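Local structure of putative branched-chain amino acid ABC transporter, periplasmic branched-chain amino acid-binding protein (Pseudomonas protegens Pf-5, 4RU0) at residues L331-A335 with Y377-M381; H301-K305 with F322-N328. The protein probably binds branched-chain amino acids or related solutes in the periplasm and delivers them to an ABC transporter. All coordinates share one frame; numbering follows the deposited sequence.

Overall arrangement
Both contacts use helix 325-348. Interaction 2 joins its N-terminal end to helix 299-309, and interaction 1 joins its next turns to the loop 377-381. Their centres are about 10 Å apart, and their side chains touch directly. Leu331 CD1 packs 3.6 Å from His301 CE1, and Leu380 CD2 lies 3.6 Å from His301 NE2, so His301 is shared packing ground. Neither contact forms the ligand pocket, where Tyr41, Tyr192, Trp243 and Trp269 line a bound polyether, 3,6,9,12,15-pentaoxaheptadecane. The side chains of Val332 in interaction 1 and Tyr327 in interaction 2 are each about 12 Å from that ligand.

Interaction 1 of 2, residues L331-A335 with Y377-M381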
ATOM      1  N   LEU A 331       3.596   3.604  -9.805  1.00 48.62           N
ATOM      2  CA  LEU A 331       3.121   4.926 -10.197  1.00 49.70           C
ATOM      3  C   LEU A 331       2.604   5.723  -9.002  1.00 48.05           C
ATOM      4  O   LEU A 331       2.885   6.909  -8.868  1.00 48.35           O
ATOM      5  CB  LEU A 331       2.021   4.804 -11.255  1.00 51.42           C
ATOM      6  CG  LEU A 331       2.433   4.209 -12.602  1.00 53.58           C
ATOM      7  CD1 LEU A 331       1.229   4.062 -13.511  1.00 55.18           C
ATOM      8  CD2 LEU A 331       3.498   5.076 -13.265  1.00 55.18           C
ATOM      9  N   VAL A 332       1.850   5.059  -8.136  1.00 46.42           N
ATOM     10  CA  VAL A 332       1.242   5.730  -6.997  1.00 49.60           C
ATOM     11  C   VAL A 332       2.287   5.988  -5.908  1.00 43.50           C
ATOM     12  O   VAL A 332       2.276   7.033  -5.253  1.00 43.01           O
ATOM     13  CB  VAL A 332       0.055   4.909  -6.441  1.00 43.88           C
ATOM     14  CG1 VAL A 332      -0.347   5.386  -5.054  1.00 42.14           C
ATOM     15  CG2 VAL A 332      -1.122   5.002  -7.400  1.00 45.39           C
ATOM     16  N   ASN A 333       3.201   5.039  -5.740  1.00 42.96           N
ATOM     17  CA  ASN A 333       4.311   5.187  -4.805  1.00 43.23           C
ATOM     18  C   ASN A 333       5.165   6.408  -5.146  1.00 47.13           C
ATOM     19  O   ASN A 333       5.538   7.185  -4.267  1.00 48.69           O
ATOM     20  CB  ASN A 333       5.179   3.926  -4.806  1.00 41.50           C
ATOM     21  CG  ASN A 333       5.854   3.678  -3.475  1.00 46.17           C
ATOM     22  OD1 ASN A 333       5.319   4.024  -2.421  1.00 43.48           O
ATOM     23  ND2 ASN A 333       7.041   3.079  -3.516  1.00 44.28           N
ATOM     24  N   ALA A 334       5.457   6.577  -6.432  1.00 44.71           N
ATOM     25  CA  ALA A 334       6.302   7.667  -6.898  1.00 45.99           C
ATOM     26  C   ALA A 334       5.585   9.012  -6.830  1.00 46.45           C
ATOM     27  O   ALA A 334       6.199  10.034  -6.529  1.00 48.57           O
ATOM     28  CB  ALA A 334       6.774   7.396  -8.317  1.00 48.09           C
ATOM     29  N   ALA A 335       4.287   9.008  -7.108  1.00 46.73           N
ATOM     30  CA  ALA A 335       3.514  10.242  -7.148  1.00 47.40           C
ATOM     31  C   ALA A 335       3.373  10.865  -5.761  1.00 48.60           C
ATOM     32  O   ALA A 335       3.389  12.092  -5.612  1.00 46.23           O
ATOM     33  CB  ALA A 335       2.146   9.986  -7.749  1.00 48.12           C
ATOM     34  N   TYR A 377      -4.527  11.183 -12.086  1.00 59.84           N
ATOM     35  CA  TYR A 377      -4.632  10.027 -11.200  1.00 57.89           C
ATOM     36  C   TYR A 377      -6.036   9.857 -10.628  1.00 61.87           C
ATOM     37  O   TYR A 377      -6.200   9.297  -9.544  1.00 65.47           O
ATOM     38  CB  TYR A 377      -3.630  10.144 -10.048  1.00 58.12           C
ATOM     39  CG  TYR A 377      -2.220   9.715 -10.388  1.00 58.61           C
ATOM     40  CD1 TYR A 377      -1.750   8.457 -10.027  1.00 57.61           C
ATOM     41  CD2 TYR A 377      -1.356  10.571 -11.060  1.00 57.12           C
ATOM     42  CE1 TYR A 377      -0.460   8.061 -10.329  1.00 54.44           C
ATOM     43  CE2 TYR A 377      -0.068  10.185 -11.368  1.00 56.99           C
ATOM     44  CZ  TYR A 377       0.376   8.929 -11.002  1.00 64.03           C
ATOM     45  OH  TYR A 377       1.660   8.542 -11.308  1.00 68.74           O
ATOM     46  N   LEU A 378      -7.045  10.327 -11.356  1.00 61.09           N
ATOM     47  CA  LEU A 378      -8.408  10.370 -10.827  1.00 59.28           C
ATOM     48  C   LEU A 378      -8.951   8.997 -10.422  1.00 76.65           C
ATOM     49  O   LEU A 378      -9.414   8.816  -9.293  1.00 78.54           O
ATOM     50  CB  LEU A 378      -9.348  11.019 -11.838  1.00 61.59           C
ATOM     51  CG  LEU A 378     -10.700  11.421 -11.248  1.00 66.27           C
ATOM     52  CD1 LEU A 378     -10.505  12.277 -10.002  1.00 61.59           C
ATOM     53  CD2 LEU A 378     -11.543  12.150 -12.278  1.00 67.00           C
ATOM     54  N   GLY A 379      -8.888   8.024 -11.324  1.00 58.47           N
ATOM     55  CA  GLY A 379      -9.362   6.691 -10.986  1.00 57.39           C
ATOM     56  C   GLY A 379      -8.323   5.801 -10.318  1.00 65.54           C
ATOM     57  O   GLY A 379      -8.650   4.723  -9.809  1.00 54.45           O
ATOM     58  N   LEU A 380      -7.070   6.254 -10.314  1.00 55.27           N
ATOM     59  CA  LEU A 380      -5.949   5.415  -9.907  1.00 53.88           C
ATOM     60  C   LEU A 380      -5.572   5.592  -8.436  1.00 53.84           C
ATOM     61  O   LEU A 380      -5.233   4.626  -7.750  1.00 51.14           O
ATOM     62  CB  LEU A 380      -4.739   5.710 -10.797  1.00 54.74           C
ATOM     63  CG  LEU A 380      -3.509   4.816 -10.651  1.00 53.75           C
ATOM     64  CD1 LEU A 380      -3.895   3.345 -10.705  1.00 53.22           C
ATOM     65  CD2 LEU A 380      -2.506   5.144 -11.745  1.00 55.05           C
HETATM   66  N   MSE A 381      -5.635   6.829  -7.959  1.00 54.06           N
HETATM   67  CA  MSE A 381      -5.239   7.146  -6.593  1.00 50.90           C
HETATM   68  C   MSE A 381      -6.339   7.924  -5.881  1.00 51.04           C
HETATM   69  O   MSE A 381      -7.007   8.761  -6.484  1.00 69.82           O
HETATM   70  CB  MSE A 381      -3.937   7.946  -6.592  1.00 50.95           C
HETATM   71  CG  MSE A 381      -3.490   8.433  -5.220  1.00 60.37           C
HETATM   72 SE   MSE A 381      -2.006   9.699  -5.354  1.00117.20          SE
HETATM   73  CE  MSE A 381      -0.890   8.651  -6.545  1.00 56.73           C
TER
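Met381, a selenomethionine, sends CG anti to its backbone N (chi1 175°) and bends at chi3 (-49°), which carries its CE methyl onto the helix at Val332 and Ala335. CE lies 3.5 Å from Ala335 CB and 3.6 Å from Val332 CG1. With Val332 CG1 anti to the backbone N, CG2 is left anti to the carbonyl carbon, and there it meets Leu380 CG at 4.0 Å. The side chains of Val332 and Leu380 run past each other in opposite directions.

Tyr377 reaches in beside them and lays its ring against the same turn of helix. Ala335 CB makes an off-centre CH-pi contact, 4.3 Å from the ring centroid. Val332 CG2 is at the ring edge, near the plane. The phenol end rests on Leu331, with OH 3.8 Å from Leu331 CB and 3.2 Å from Leu331 O. That carbonyl already accepts the helix bond from Ala335 N.

This is the buried packing of a long helix on a loop in a periplasmic binding protein of the leucine-binding family. The helix is 325-348. The loop follows helix 369-375, and the chain then runs by way of strand 384-385 to strand 396-402 of the mixed sheet. A turn is closed within the loop by Met381 N donating to Tyr377 O (3.0 Å). It brings Tyr377, Leu380 and Met381 to the helix together.

A serine in place of Tyr377 would remove the ring, which would probably leave Ala335 CB without its CH-pi partner and open a gap beside Leu331 and Val332. Met154 packs on both Val332 and Met381. On the helix 299-309 side, Ile300 touches Tyr377.

Interaction 2 of 2, residues H301-K305 with F322-N328; sequences HKRLK and FGSVYYN
Phe322 takes His301 on one face: the histidine comes edge-on, with ND1 3.8 Å above the phenyl plane and toward the rim. The rings form an edge-to-face pair, centroids 5.3 Å apart and planes at 76°. At the edge of the phenyl ring are His301 O, in plane, and Leu304 CD2, which is 3.9 Å from Phe322 CE2. The imidazole has oxygens at its own edge, Phe322 O and Asn328 OD1; the latter is 3.1 Å from His301 CE1. The Asn328 amide is turned 53° from the imidazole plane, and its ND2 donates to Pro293 O and Gly295 O instead.

The Tyr327 ring has Phe322 O over one face, 3.4 Å above the plane. Leu304 CD2 comes in at its edge, tightly, 3.1 Å from Tyr327 OH. That hydroxyl is hydrogen-bonded to Asp59 of helix 47-67.

The contact sets helix 299-309 against the start of helix 325-348 in this periplasmic binding protein. Ser324 is the N-cap of the second helix: its OG accepts from Tyr327 N (3.2 Å) in a capping bond. Phe322, two residues before the cap, has CG anti to its backbone N (chi1 165°), which turns the ring toward helix 299-309. At the solvent side Lys305 crosses Phe322 obliquely, with Lys305 CE 4.0 Å from Phe322 CE1.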
ATOM      1  N   HIS A 301      -1.740   7.109 -17.568  1.00 63.24           N
ATOM      2  CA  HIS A 301      -1.212   5.976 -18.322  1.00 63.85           C
ATOM      3  C   HIS A 301      -1.030   6.295 -19.800  1.00 77.04           C
ATOM      4  O   HIS A 301      -0.097   5.804 -20.441  1.00 80.90           O
ATOM      5  CB  HIS A 301      -2.132   4.765 -18.176  1.00 62.36           C
ATOM      6  CG  HIS A 301      -1.985   4.049 -16.870  1.00 59.15           C
ATOM      7  ND1 HIS A 301      -1.229   2.906 -16.732  1.00 58.13           N
ATOM      8  CD2 HIS A 301      -2.500   4.310 -15.647  1.00 56.85           C
ATOM      9  CE1 HIS A 301      -1.282   2.492 -15.479  1.00 66.51           C
ATOM     10  NE2 HIS A 301      -2.048   3.328 -14.799  1.00 69.36           N
ATOM     11  N   LYS A 302      -1.925   7.113 -20.342  1.00 73.95           N
ATOM     12  CA  LYS A 302      -1.860   7.452 -21.755  1.00 72.30           C
ATOM     13  C   LYS A 302      -0.767   8.480 -22.025  1.00 73.99           C
ATOM     14  O   LYS A 302      -0.154   8.469 -23.091  1.00 80.96           O
ATOM     15  CB  LYS A 302      -3.217   7.954 -22.243  1.00 73.67           C
ATOM     16  CG  LYS A 302      -4.219   6.828 -22.454  1.00 78.04           C
ATOM     17  CD  LYS A 302      -5.624   7.347 -22.686  1.00 79.42           C
ATOM     18  CE  LYS A 302      -6.532   6.245 -23.208  1.00 79.57           C
ATOM     19  NZ  LYS A 302      -6.519   5.035 -22.338  1.00 76.73           N
ATOM     20  N   ARG A 303      -0.513   9.358 -21.058  1.00 77.91           N
ATOM     21  CA  ARG A 303       0.614  10.286 -21.155  1.00 74.08           C
ATOM     22  C   ARG A 303       1.922   9.508 -21.171  1.00 73.62           C
ATOM     23  O   ARG A 303       2.863   9.868 -21.877  1.00 77.90           O
ATOM     24  CB  ARG A 303       0.620  11.283 -19.998  1.00 72.68           C
ATOM     25  CG  ARG A 303      -0.657  12.068 -19.826  1.00 72.97           C
ATOM     26  CD  ARG A 303      -0.516  13.081 -18.704  1.00 71.84           C
ATOM     27  NE  ARG A 303      -1.798  13.671 -18.337  1.00 74.11           N
ATOM     28  CZ  ARG A 303      -1.959  14.570 -17.370  1.00 70.81           C
ATOM     29  NH1 ARG A 303      -0.916  14.986 -16.668  1.00 70.09           N
ATOM     30  NH2 ARG A 303      -3.165  15.052 -17.105  1.00 72.10           N
ATOM     31  N   LEU A 304       1.971   8.444 -20.376  1.00 77.86           N
ATOM     32  CA  LEU A 304       3.142   7.579 -20.310  1.00 77.43           C
ATOM     33  C   LEU A 304       3.406   6.941 -21.667  1.00 72.76           C
ATOM     34  O   LEU A 304       4.535   6.953 -22.161  1.00 76.44           O
ATOM     35  CB  LEU A 304       2.959   6.497 -19.239  1.00 74.76           C
ATOM     36  CG  LEU A 304       3.567   6.731 -17.850  1.00 72.70           C
ATOM     37  CD1 LEU A 304       3.080   8.038 -17.234  1.00 70.19           C
ATOM     38  CD2 LEU A 304       3.264   5.552 -16.931  1.00 61.81           C
ATOM     39  N   LYS A 305       2.360   6.390 -22.273  1.00 73.36           N
ATOM     40  CA  LYS A 305       2.494   5.780 -23.589  1.00 85.41           C
ATOM     41  C   LYS A 305       2.934   6.821 -24.615  1.00 79.10           C
ATOM     42  O   LYS A 305       3.830   6.571 -25.413  1.00 82.25           O
ATOM     43  CB  LYS A 305       1.186   5.118 -24.023  1.00 76.00           C
ATOM     44  CG  LYS A 305       1.292   4.356 -25.335  1.00 82.09           C
ATOM     45  CD  LYS A 305       0.219   3.288 -25.445  1.00 82.70           C
ATOM     46  CE  LYS A 305       0.381   2.236 -24.354  1.00 81.60           C
ATOM     47  NZ  LYS A 305      -0.727   1.238 -24.354  1.00 82.48           N
ATOM     48  N   PHE A 322       1.710  -3.212 -18.338  1.00 62.91           N
ATOM     49  CA  PHE A 322       1.817  -1.769 -18.281  1.00 73.15           C
ATOM     50  C   PHE A 322       0.696  -1.161 -17.459  1.00 74.59           C
ATOM     51  O   PHE A 322       0.713   0.005 -17.103  1.00 84.77           O
ATOM     52  CB  PHE A 322       1.905  -1.162 -19.682  1.00 66.15           C
ATOM     53  CG  PHE A 322       1.652   0.309 -19.713  1.00 66.58           C
ATOM     54  CD1 PHE A 322       0.522   0.814 -20.302  1.00 68.07           C
ATOM     55  CD2 PHE A 322       2.529   1.179 -19.129  1.00 65.56           C
ATOM     56  CE1 PHE A 322       0.273   2.165 -20.319  1.00 68.56           C
ATOM     57  CE2 PHE A 322       2.291   2.531 -19.140  1.00 66.45           C
ATOM     58  CZ  PHE A 322       1.162   3.029 -19.738  1.00 67.55           C
ATOM     59  N   GLY A 323      -0.310  -1.954 -17.186  1.00 70.07           N
ATOM     60  CA  GLY A 323      -1.352  -1.532 -16.277  1.00 62.83           C
ATOM     61  C   GLY A 323      -1.436  -2.492 -15.125  1.00 56.73           C
ATOM     62  O   GLY A 323      -2.387  -2.474 -14.384  1.00 63.48           O
ATOM     63  N   SER A 324      -0.432  -3.341 -14.982  1.00 56.29           N
ATOM     64  CA  SER A 324      -0.465  -4.369 -13.964  1.00 54.34           C
ATOM     65  C   SER A 324      -0.458  -3.710 -12.619  1.00 51.98           C
ATOM     66  O   SER A 324       0.060  -2.627 -12.468  1.00 51.77           O
ATOM     67  CB  SER A 324       0.700  -5.341 -14.104  1.00 57.58           C
ATOM     68  OG  SER A 324       1.851  -4.909 -13.410  1.00 56.72           O
ATOM     69  N   VAL A 325      -1.051  -4.365 -11.636  1.00 53.34           N
ATOM     70  CA  VAL A 325      -1.242  -3.766 -10.323  1.00 50.50           C
ATOM     71  C   VAL A 325       0.120  -3.395  -9.729  1.00 47.21           C
ATOM     72  O   VAL A 325       0.270  -2.400  -9.062  1.00 46.23           O
ATOM     73  CB  VAL A 325      -2.119  -4.664  -9.411  1.00 46.88           C
ATOM     74  CG1 VAL A 325      -2.157  -4.213  -7.966  1.00 45.18           C
ATOM     75  CG2 VAL A 325      -3.514  -4.799  -9.974  1.00 69.57           C
ATOM     76  N   TYR A 326       1.098  -4.232 -10.001  1.00 47.58           N
ATOM     77  CA  TYR A 326       2.449  -3.972  -9.605  1.00 52.40           C
ATOM     78  C   TYR A 326       2.995  -2.697 -10.247  1.00 52.95           C
ATOM     79  O   TYR A 326       3.593  -1.879  -9.577  1.00 49.80           O
ATOM     80  CB  TYR A 326       3.299  -5.164  -9.998  1.00 47.62           C
ATOM     81  CG  TYR A 326       3.011  -6.390  -9.185  1.00 46.44           C
ATOM     82  CD1 TYR A 326       2.832  -6.305  -7.830  1.00 60.28           C
ATOM     83  CD2 TYR A 326       2.925  -7.634  -9.771  1.00 57.60           C
ATOM     84  CE1 TYR A 326       2.573  -7.422  -7.070  1.00 62.39           C
ATOM     85  CE2 TYR A 326       2.661  -8.760  -9.020  1.00 61.16           C
ATOM     86  CZ  TYR A 326       2.490  -8.646  -7.664  1.00 61.94           C
ATOM     87  OH  TYR A 326       2.241  -9.752  -6.889  1.00 63.36           O
ATOM     88  N   TYR A 327       2.743  -2.507 -11.531  1.00 50.16           N
ATOM     89  CA  TYR A 327       3.194  -1.317 -12.216  1.00 51.49           C
ATOM     90  C   TYR A 327       2.535  -0.084 -11.654  1.00 50.70           C
ATOM     91  O   TYR A 327       3.139   0.960 -11.534  1.00 55.43           O
ATOM     92  CB  TYR A 327       2.954  -1.425 -13.726  1.00 54.14           C
ATOM     93  CG  TYR A 327       3.482  -0.254 -14.504  1.00 56.68           C
ATOM     94  CD1 TYR A 327       2.808   0.943 -14.515  1.00 56.09           C
ATOM     95  CD2 TYR A 327       4.667  -0.343 -15.203  1.00 57.22           C
ATOM     96  CE1 TYR A 327       3.294   2.017 -15.203  1.00 61.79           C
ATOM     97  CE2 TYR A 327       5.164   0.728 -15.898  1.00 58.88           C
ATOM     98  CZ  TYR A 327       4.471   1.903 -15.898  1.00 59.84           C
ATOM     99  OH  TYR A 327       4.948   2.979 -16.586  1.00 60.94           O
ATOM    100  N   ASN A 328       1.266  -0.207 -11.332  1.00 50.12           N
ATOM    101  CA  ASN A 328       0.483   0.931 -10.874  1.00 49.60           C
ATOM    102  C   ASN A 328       0.804   1.320  -9.439  1.00 47.35           C
ATOM    103  O   ASN A 328       0.638   2.477  -9.055  1.00 47.03           O
ATOM    104  CB  ASN A 328      -1.008   0.638 -11.020  1.00 49.87           C
ATOM    105  CG  ASN A 328      -1.438   0.533 -12.473  1.00 62.32           C
ATOM    106  OD1 ASN A 328      -0.606   0.371 -13.369  1.00 60.38           O
ATOM    107  ND2 ASN A 328      -2.741   0.626 -12.713  1.00 52.97           N
TER